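Side-chain contacts in restriction endonuclease THAI (Thermoplasma acidophilum, PDB 3NDH), which probably cleaves double-stranded DNA at a specific sequence as a PD-(D/E)XK-type restriction endonuclease, intercalating into the duplex without flipping bases: residues G59-R62 with E63-I66; K216-V219 with D220-S223; H140-W143 with S144-G147. All coordinates share one frame; numbering follows the deposited sequence.

Contact 1. Residues G59-R62 with E63-I66. With nucleotides of chain C.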
loop_
_atom_site.group_PDB
_atom_site.type_symbol
_atom_site.label_atom_id
_atom_site.label_comp_id
_atom_site.label_asym_id
_atom_site.label_seq_id
_atom_site.Cartn_x
_atom_site.Cartn_y
_atom_site.Cartn_z
ATOM N N GLY A 59 1.728 0.822 6.560
ATOM C CA GLY A 59 3.099 1.225 6.818
ATOM C C GLY A 59 3.464 2.526 6.143
ATOM O O GLY A 59 4.219 3.339 6.684
ATOM N N SER A 60 2.917 2.749 4.960
ATOM C CA SER A 60 3.235 3.951 4.213
ATOM C C SER A 60 2.641 5.179 4.895
ATOM O O SER A 60 3.245 6.250 4.955
ATOM C CB SER A 60 2.717 3.774 2.779
ATOM O OG SER A 60 3.212 2.571 2.169
ATOM N N LEU A 61 1.455 5.015 5.476
ATOM C CA LEU A 61 0.832 6.089 6.208
ATOM C C LEU A 61 1.481 6.333 7.589
ATOM O O LEU A 61 1.696 7.463 8.003
ATOM C CB LEU A 61 -0.672 5.800 6.304
ATOM C CG LEU A 61 -1.593 6.919 6.778
ATOM C CD1 LEU A 61 -1.327 8.255 6.062
ATOM C CD2 LEU A 61 -3.055 6.501 6.608
ATOM N N ARG A 62 1.812 5.258 8.311
ATOM C CA ARG A 62 2.557 5.394 9.568
ATOM C C ARG A 62 3.870 6.122 9.331
ATOM O O ARG A 62 4.291 6.921 10.140
ATOM C CB ARG A 62 2.866 4.001 10.109
ATOM C CG ARG A 62 1.671 3.242 10.631
ATOM C CD ARG A 62 2.125 1.835 10.952
ATOM N NE ARG A 62 1.057 0.956 11.376
ATOM C CZ ARG A 62 1.128 -0.373 11.318
ATOM N NH1 ARG A 62 2.207 -0.954 10.849
ATOM N NH2 ARG A 62 0.103 -1.105 11.722
ATOM N N GLU A 63 4.522 5.848 8.207
ATOM C CA GLU A 63 5.785 6.514 7.864
ATOM C C GLU A 63 5.584 8.018 7.765
ATOM O O GLU A 63 6.402 8.782 8.283
ATOM C CB GLU A 63 6.305 5.979 6.543
ATOM C CG GLU A 63 7.635 6.559 6.081
ATOM C CD GLU A 63 7.749 6.398 4.590
ATOM O OE1 GLU A 63 7.656 5.243 4.072
ATOM O OE2 GLU A 63 7.876 7.445 3.909
ATOM N N ARG A 64 4.487 8.451 7.141
ATOM C CA ARG A 64 4.175 9.881 7.076
ATOM C C ARG A 64 4.097 10.515 8.456
ATOM O O ARG A 64 4.558 11.624 8.673
ATOM C CB ARG A 64 2.857 10.132 6.341
ATOM C CG ARG A 64 2.926 9.933 4.877
ATOM C CD ARG A 64 1.779 10.654 4.178
ATOM N NE ARG A 64 1.584 10.094 2.867
ATOM C CZ ARG A 64 0.410 9.719 2.380
ATOM N NH1 ARG A 64 -0.707 9.904 3.074
ATOM N NH2 ARG A 64 0.362 9.198 1.174
ATOM N N ILE A 65 3.481 9.788 9.386
ATOM C CA ILE A 65 3.314 10.251 10.756
ATOM C C ILE A 65 4.678 10.423 11.428
ATOM O O ILE A 65 4.928 11.412 12.140
ATOM C CB ILE A 65 2.407 9.298 11.565
ATOM C CG1 ILE A 65 0.970 9.418 11.050
ATOM C CG2 ILE A 65 2.459 9.601 13.052
ATOM C CD1 ILE A 65 0.018 8.257 11.393
ATOM N N ILE A 66 5.582 9.469 11.219
ATOM C CA ILE A 66 6.906 9.561 11.823
ATOM C C ILE A 66 7.722 10.666 11.167
ATOM O O ILE A 66 8.381 11.447 11.858
ATOM C CB ILE A 66 7.642 8.194 11.775
ATOM C CG1 ILE A 66 6.880 7.120 12.576
ATOM C CG2 ILE A 66 9.081 8.318 12.258
ATOM C CD1 ILE A 66 6.693 7.450 14.063
ATOM P P DC C 7 9.657 0.656 2.331
ATOM O OP1 DC C 7 10.103 1.745 3.206
ATOM O OP2 DC C 7 10.450 -0.604 2.253
ATOM O "O5'" DC C 7 8.162 0.282 2.721
ATOM C "C5'" DC C 7 7.264 1.271 3.202
ATOM C "C4'" DC C 7 5.914 0.644 3.450
ATOM O "O4'" DC C 7 5.445 0.058 2.222
ATOM C "C3'" DC C 7 5.912 -0.523 4.434
ATOM O "O3'" DC C 7 5.868 -0.015 5.791
ATOM C "C2'" DC C 7 4.639 -1.258 4.034
ATOM C "C1'" DC C 7 4.448 -0.904 2.543
ATOM N N1 DC C 7 4.577 -2.035 1.603
ATOM C C2 DC C 7 3.411 -2.646 1.132
ATOM O O2 DC C 7 2.313 -2.144 1.419
ATOM N N3 DC C 7 3.503 -3.756 0.364
ATOM C C4 DC C 7 4.703 -4.246 0.043
ATOM N N4 DC C 7 4.743 -5.379 -0.663
ATOM C C5 DC C 7 5.911 -3.602 0.447
ATOM C C6 DC C 7 5.805 -2.505 1.217
ATOM P P DA C 9 2.155 -4.624 10.795
ATOM O OP1 DA C 9 1.798 -3.407 11.566
ATOM O OP2 DA C 9 3.180 -5.566 11.344
ATOM O "O5'" DA C 9 0.820 -5.448 10.499
ATOM C "C5'" DA C 9 -0.169 -4.928 9.597
ATOM C "C4'" DA C 9 -1.205 -5.981 9.250
ATOM O "O4'" DA C 9 -0.614 -7.039 8.460
ATOM C "C3'" DA C 9 -1.884 -6.678 10.426
ATOM O "O3'" DA C 9 -3.259 -6.929 10.097
ATOM C "C2'" DA C 9 -1.096 -7.975 10.543
ATOM C "C1'" DA C 9 -0.857 -8.300 9.080
ATOM N N9 DA C 9 0.302 -9.154 8.811
ATOM C C8 DA C 9 1.587 -8.958 9.251
ATOM N N7 DA C 9 2.441 -9.851 8.810
ATOM C C5 DA C 9 1.663 -10.702 8.038
ATOM C C6 DA C 9 1.976 -11.852 7.283
ATOM N N6 DA C 9 3.208 -12.357 7.164
ATOM N N1 DA C 9 0.965 -12.467 6.636
ATOM C C2 DA C 9 -0.268 -11.958 6.738
ATOM N N3 DA C 9 -0.687 -10.891 7.411
ATOM C C4 DA C 9 0.338 -10.296 8.044
ATOM P P DG C 8 6.475 -0.884 7.018
ATOM O OP1 DG C 8 6.691 0.047 8.153
ATOM O OP2 DG C 8 7.610 -1.693 6.500
ATOM O "O5'" DG C 8 5.296 -1.882 7.420
ATOM C "C5'" DG C 8 5.229 -3.219 6.908
ATOM C "C4'" DG C 8 3.949 -3.883 7.367
ATOM O "O4'" DG C 8 3.648 -5.039 6.548
ATOM C "C3'" DG C 8 3.919 -4.376 8.814
ATOM O "O3'" DG C 8 2.582 -4.164 9.303
ATOM C "C2'" DG C 8 4.244 -5.854 8.656
ATOM C "C1'" DG C 8 3.475 -6.177 7.387
ATOM N N9 DG C 8 3.928 -7.346 6.649
ATOM C C8 DG C 8 5.221 -7.781 6.470
ATOM N N7 DG C 8 5.302 -8.853 5.730
ATOM C C5 DG C 8 3.983 -9.148 5.407
ATOM C C6 DG C 8 3.435 -10.200 4.619
ATOM O O6 DG C 8 4.025 -11.128 4.048
ATOM N N1 DG C 8 2.048 -10.106 4.537
ATOM C C2 DG C 8 1.287 -9.131 5.137
ATOM N N2 DG C 8 -0.037 -9.199 4.933
ATOM N N3 DG C 8 1.783 -8.162 5.884
ATOM C C4 DG C 8 3.127 -8.229 5.969
HETATM O O HOH W 1 4.772 7.095 2.592
#
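L61, with CG anti to the backbone N (chi1 -168°), brings CD1 to 3.5 Å from NH1 of R64, three residues further along the same helix. The two side chains cross obliquely, while R64 NH2 is hydrogen-bonded to the backbone carbonyl of E47 of the second subunit. R62 leaves a different side of the helix. With CG beside the backbone N (chi1 -70°) and the chain extended from there to NE, it delivers its guanidinium to the DNA, where both terminal nitrogens donate to a single phosphate oxygen, NH1 at 2.6 Å and NH2 at 2.9 Å from OP1 of DA9 in chain C. The phosphorus sits at the edge of the group and in its plane, and T103 gives NH1 a second partner. A leucine in place of R62 would probably leave the DA9 phosphate without its positive partner and the two hydrogen bonds to OP1.

At G59 the helix comes very close to the DNA: its CA is 3.2 Å from O3' of DC7 of chain C, and a CB would collide with that atom. E63 N donates to G59 O at 3.0 Å, and a water gives a hydrogen bond to S60 O at 2.9 Å and a weak one to E63 OE2. That oxygen also forms a salt bridge with R50 of the second subunit, while E63 OE1 lies close to the like-charged carboxylate of D91, a ligand of the sodium ion, consistent with a place beside the active site.

Helix 58-74 packs along one flank on helix 27-46, which receives L61, R62 and I65 on A44, F41 and L37, and along an adjoining one on strands 97-105 and 135-141, where I66 packs against I101, I137 and V139.

Contact 2. Residues K216-V219 with D220-S223; sequences KRWV and DLWS
K216 and D220, one helical turn apart, are joined by a salt bridge, with K216 NZ 2.8 Å from D220 OD2. The lysine runs out from its CG and then bends at the last torsion (chi4 55°), which turns NZ toward the carboxylate, where it meets the syn lone pair of OD2. Backbone hydrogen bonds from D220, L221, W222 and S223 to the carbonyls four residues earlier complete the polar framework, the one from D220 N to K216 O being 2.9 Å long and nearly along the C=O axis. A ring carbon also approaches this backbone: the W222 indole projects from the helix with CD1 3.1 Å from W218 O.

The eight residues make up helix 216-223, a C-terminal arm that reaches far from the body of its own chain and packs on the second subunit. There W222 NE1 donates to I65 O of the second subunit, and W218 and V219 rest on its S68.

Among the apolar contacts, W218 and L221 lie side by side and point the same way, L221 CD1 touching the six-membered ring at CE3, 3.8 Å away. Flat groups overlap between neighbours too: W218 CZ2 stands 3.4 Å above the plane of the R217 guanidinium, toward its rim, while R217 NH2 forms a salt bridge with E47 of the second subunit.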
loop_
_atom_site.group_PDB
_atom_site.type_symbol
_atom_site.label_atom_id
_atom_site.label_comp_id
_atom_site.label_asym_id
_atom_site.label_seq_id
_atom_site.Cartn_x
_atom_site.Cartn_y
_atom_site.Cartn_z
ATOM N N LYS A 216 -17.447 6.880 3.196
ATOM C CA LYS A 216 -18.376 8.009 3.264
ATOM C C LYS A 216 -17.923 9.190 2.410
ATOM O O LYS A 216 -18.717 9.758 1.653
ATOM C CB LYS A 216 -18.585 8.448 4.710
ATOM C CG LYS A 216 -19.516 9.645 4.832
ATOM C CD LYS A 216 -19.639 10.107 6.279
ATOM C CE LYS A 216 -20.040 11.567 6.377
ATOM N NZ LYS A 216 -21.275 11.874 5.650
ATOM N N ARG A 217 -16.640 9.538 2.493
ATOM C CA ARG A 217 -16.121 10.672 1.739
ATOM C C ARG A 217 -16.432 10.546 0.253
ATOM O O ARG A 217 -16.816 11.515 -0.407
ATOM C CB ARG A 217 -14.616 10.767 1.960
ATOM C CG ARG A 217 -13.888 11.706 1.069
ATOM C CD ARG A 217 -12.400 11.489 1.293
ATOM N NE ARG A 217 -11.629 12.423 0.507
ATOM C CZ ARG A 217 -10.309 12.373 0.358
ATOM N NH1 ARG A 217 -9.607 11.401 0.928
ATOM N NH2 ARG A 217 -9.715 13.283 -0.393
ATOM N N TRP A 218 -16.225 9.348 -0.285
ATOM C CA TRP A 218 -16.356 9.111 -1.699
ATOM C C TRP A 218 -17.811 8.967 -2.107
ATOM O O TRP A 218 -18.178 9.482 -3.157
ATOM C CB TRP A 218 -15.515 7.902 -2.098
ATOM C CG TRP A 218 -14.093 8.006 -1.667
ATOM C CD1 TRP A 218 -13.510 7.286 -0.683
ATOM C CD2 TRP A 218 -13.097 8.928 -2.139
ATOM N NE1 TRP A 218 -12.192 7.675 -0.521
ATOM C CE2 TRP A 218 -11.919 8.678 -1.411
ATOM C CE3 TRP A 218 -13.080 9.913 -3.129
ATOM C CZ2 TRP A 218 -10.745 9.397 -1.623
ATOM C CZ3 TRP A 218 -11.914 10.625 -3.339
ATOM C CH2 TRP A 218 -10.763 10.356 -2.595
ATOM N N VAL A 219 -18.630 8.291 -1.303
ATOM C CA VAL A 219 -20.065 8.198 -1.602
ATOM C C VAL A 219 -20.648 9.610 -1.659
ATOM O O VAL A 219 -21.421 9.940 -2.560
ATOM C CB VAL A 219 -20.833 7.322 -0.586
ATOM C CG1 VAL A 219 -22.357 7.344 -0.872
ATOM C CG2 VAL A 219 -20.323 5.877 -0.650
ATOM N N ASP A 220 -20.215 10.455 -0.723
ATOM C CA ASP A 220 -20.669 11.855 -0.684
ATOM C C ASP A 220 -20.217 12.628 -1.925
ATOM O O ASP A 220 -20.988 13.408 -2.486
ATOM C CB ASP A 220 -20.245 12.569 0.618
ATOM C CG ASP A 220 -20.978 12.056 1.839
ATOM O OD1 ASP A 220 -21.945 11.277 1.716
ATOM O OD2 ASP A 220 -20.588 12.456 2.956
ATOM N N LEU A 221 -18.986 12.422 -2.383
ATOM C CA LEU A 221 -18.552 13.052 -3.625
ATOM C C LEU A 221 -19.321 12.576 -4.852
ATOM O O LEU A 221 -19.519 13.358 -5.782
ATOM C CB LEU A 221 -17.041 12.873 -3.849
ATOM C CG LEU A 221 -16.136 13.701 -2.935
ATOM C CD1 LEU A 221 -14.681 13.349 -3.169
ATOM C CD2 LEU A 221 -16.357 15.206 -3.154
ATOM N N TRP A 222 -19.750 11.314 -4.871
ATOM C CA TRP A 222 -20.642 10.833 -5.934
ATOM C C TRP A 222 -22.021 11.482 -5.847
ATOM O O TRP A 222 -22.594 11.874 -6.866
ATOM C CB TRP A 222 -20.781 9.298 -5.939
ATOM C CG TRP A 222 -19.556 8.615 -6.448
ATOM C CD1 TRP A 222 -18.715 7.806 -5.743
ATOM C CD2 TRP A 222 -19.005 8.736 -7.757
ATOM N NE1 TRP A 222 -17.672 7.389 -6.550
ATOM C CE2 TRP A 222 -17.826 7.960 -7.790
ATOM C CE3 TRP A 222 -19.395 9.430 -8.911
ATOM C CZ2 TRP A 222 -17.055 7.844 -8.936
ATOM C CZ3 TRP A 222 -18.613 9.340 -10.037
ATOM C CH2 TRP A 222 -17.445 8.557 -10.040
ATOM N N SER A 223 -22.539 11.607 -4.634
ATOM C CA SER A 223 -23.919 11.997 -4.430
ATOM C C SER A 223 -24.165 13.480 -4.591
ATOM O O SER A 223 -25.199 13.898 -5.096
ATOM C CB SER A 223 -24.375 11.521 -3.057
ATOM O OG SER A 223 -25.757 11.827 -2.875
#

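Contact 3. Residues H140-W143 with S144-G147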
loop_
_atom_site.group_PDB
_atom_site.type_symbol
_atom_site.label_atom_id
_atom_site.label_comp_id
_atom_site.label_asym_id
_atom_site.label_seq_id
_atom_site.Cartn_x
_atom_site.Cartn_y
_atom_site.Cartn_z
ATOM N N HIS A 140 7.581 -0.524 17.233
ATOM C CA HIS A 140 7.012 -1.786 17.660
ATOM C C HIS A 140 5.648 -1.523 18.285
ATOM O O HIS A 140 5.545 -0.987 19.370
ATOM C CB HIS A 140 7.957 -2.457 18.643
ATOM C CG HIS A 140 7.379 -3.644 19.324
ATOM N ND1 HIS A 140 7.744 -4.017 20.598
ATOM C CD2 HIS A 140 6.468 -4.548 18.909
ATOM C CE1 HIS A 140 7.071 -5.101 20.942
ATOM N NE2 HIS A 140 6.288 -5.444 19.937
ATOM N N ILE A 141 4.618 -1.932 17.544
ATOM C CA ILE A 141 3.232 -1.723 17.908
ATOM C C ILE A 141 2.742 -2.987 18.585
ATOM O O ILE A 141 2.971 -4.091 18.103
ATOM C CB ILE A 141 2.382 -1.470 16.659
ATOM C CG1 ILE A 141 2.957 -0.327 15.832
ATOM C CG2 ILE A 141 0.911 -1.203 17.002
ATOM C CD1 ILE A 141 2.404 -0.302 14.427
ATOM N N ASN A 142 2.026 -2.825 19.685
ATOM C CA ASN A 142 1.549 -3.944 20.484
ATOM C C ASN A 142 0.256 -3.507 21.144
ATOM O O ASN A 142 0.263 -3.093 22.288
ATOM C CB ASN A 142 2.639 -4.344 21.479
ATOM C CG ASN A 142 2.379 -5.658 22.160
ATOM O OD1 ASN A 142 1.515 -6.441 21.743
ATOM N ND2 ASN A 142 3.143 -5.921 23.226
ATOM N N TRP A 143 -0.856 -3.565 20.402
ATOM C CA TRP A 143 -2.118 -2.960 20.839
ATOM C C TRP A 143 -2.569 -3.552 22.160
ATOM O O TRP A 143 -2.488 -4.777 22.358
ATOM C CB TRP A 143 -3.204 -3.114 19.771
ATOM C CG TRP A 143 -2.935 -2.283 18.555
ATOM C CD1 TRP A 143 -2.629 -2.730 17.314
ATOM C CD2 TRP A 143 -2.948 -0.862 18.467
ATOM N NE1 TRP A 143 -2.456 -1.682 16.451
ATOM C CE2 TRP A 143 -2.644 -0.521 17.138
ATOM C CE3 TRP A 143 -3.189 0.161 19.379
ATOM C CZ2 TRP A 143 -2.558 0.813 16.701
ATOM C CZ3 TRP A 143 -3.130 1.478 18.929
ATOM C CH2 TRP A 143 -2.807 1.778 17.610
ATOM N N SER A 144 -2.979 -2.665 23.076
ATOM C CA SER A 144 -3.440 -3.021 24.418
ATOM C C SER A 144 -2.319 -3.528 25.318
ATOM O O SER A 144 -2.571 -4.112 26.388
ATOM C CB SER A 144 -4.615 -4.010 24.397
ATOM O OG SER A 144 -5.733 -3.425 23.743
ATOM N N SER A 145 -1.081 -3.291 24.903
ATOM C CA SER A 145 0.067 -3.687 25.692
ATOM C C SER A 145 1.253 -2.744 25.434
ATOM O O SER A 145 1.091 -1.634 24.929
ATOM C CB SER A 145 0.398 -5.168 25.398
ATOM O OG SER A 145 1.349 -5.694 26.307
ATOM N N LEU A 146 2.445 -3.195 25.781
ATOM C CA LEU A 146 3.627 -2.381 25.760
ATOM C C LEU A 146 4.430 -2.616 24.512
ATOM O O LEU A 146 4.733 -3.748 24.170
ATOM C CB LEU A 146 4.484 -2.708 26.986
ATOM C CG LEU A 146 5.770 -1.918 27.179
ATOM C CD1 LEU A 146 5.439 -0.490 27.477
ATOM C CD2 LEU A 146 6.601 -2.532 28.302
ATOM N N GLY A 147 4.780 -1.531 23.826
ATOM C CA GLY A 147 5.759 -1.586 22.748
ATOM C C GLY A 147 6.650 -0.358 22.855
ATOM O O GLY A 147 6.960 0.105 23.952
HETATM O O HOH W 2 2.390 -8.145 25.159
#
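Between N142 and S145 the chain reverses through a type II beta turn, closed by S145 N donating to N142 O at 2.9 Å, so that residues 140-143 and 144-147 run 171° apart. N142 also ties the two arms with its side chain. Setting CG anti to the backbone N (chi1 -168°) lays the amide across the turn, and ND2 reaches L146 O at 2.9 Å in a nearly straight bond (165°). The acceptor lies in the amide plane, but the donor stands above the plane of the L146 carbonyl. A water accepts a second bond from ND2 and joins it to S145 OG, 2.9 Å from the water.

The turn links strands 135-141 and 146-152 of the central mixed sheet as a beta hairpin. At its base, G147 CA makes a CH...O contact with H140 O at 3.4 Å, and a CB on the glycine would run into that oxygen. The H140 ring approaches the same CA obliquely, with NE2 bonded to G106 O. At the turn itself, W143 receives I141 CG2 on one ring face, 3.4 Å above the plane; W205 meets this indole edge-to-face and K207 adds a cation-pi contact.

How the contacts relate
Along the chain the order is contact 1, contact 3, contact 2. Contacts 1 and 3, with centres about 17 Å apart, belong to one core: helix 58-74 packs on the mixed sheet that holds the hairpin of 140-147, and they meet where I141 CD1 lies 3.4 Å from R62 CZ, so the hairpin strand backs the arginine that grips the DNA. Contact 2 stands apart, its centre about 25 Å from contact 1 and about 34 Å from contact 3 within the same chain. Across the dimer, however, helix 216-223 packs against helix 58-74 of the partner subunit, linking the C-terminal arm of one chain to the DNA-facing helix of the other.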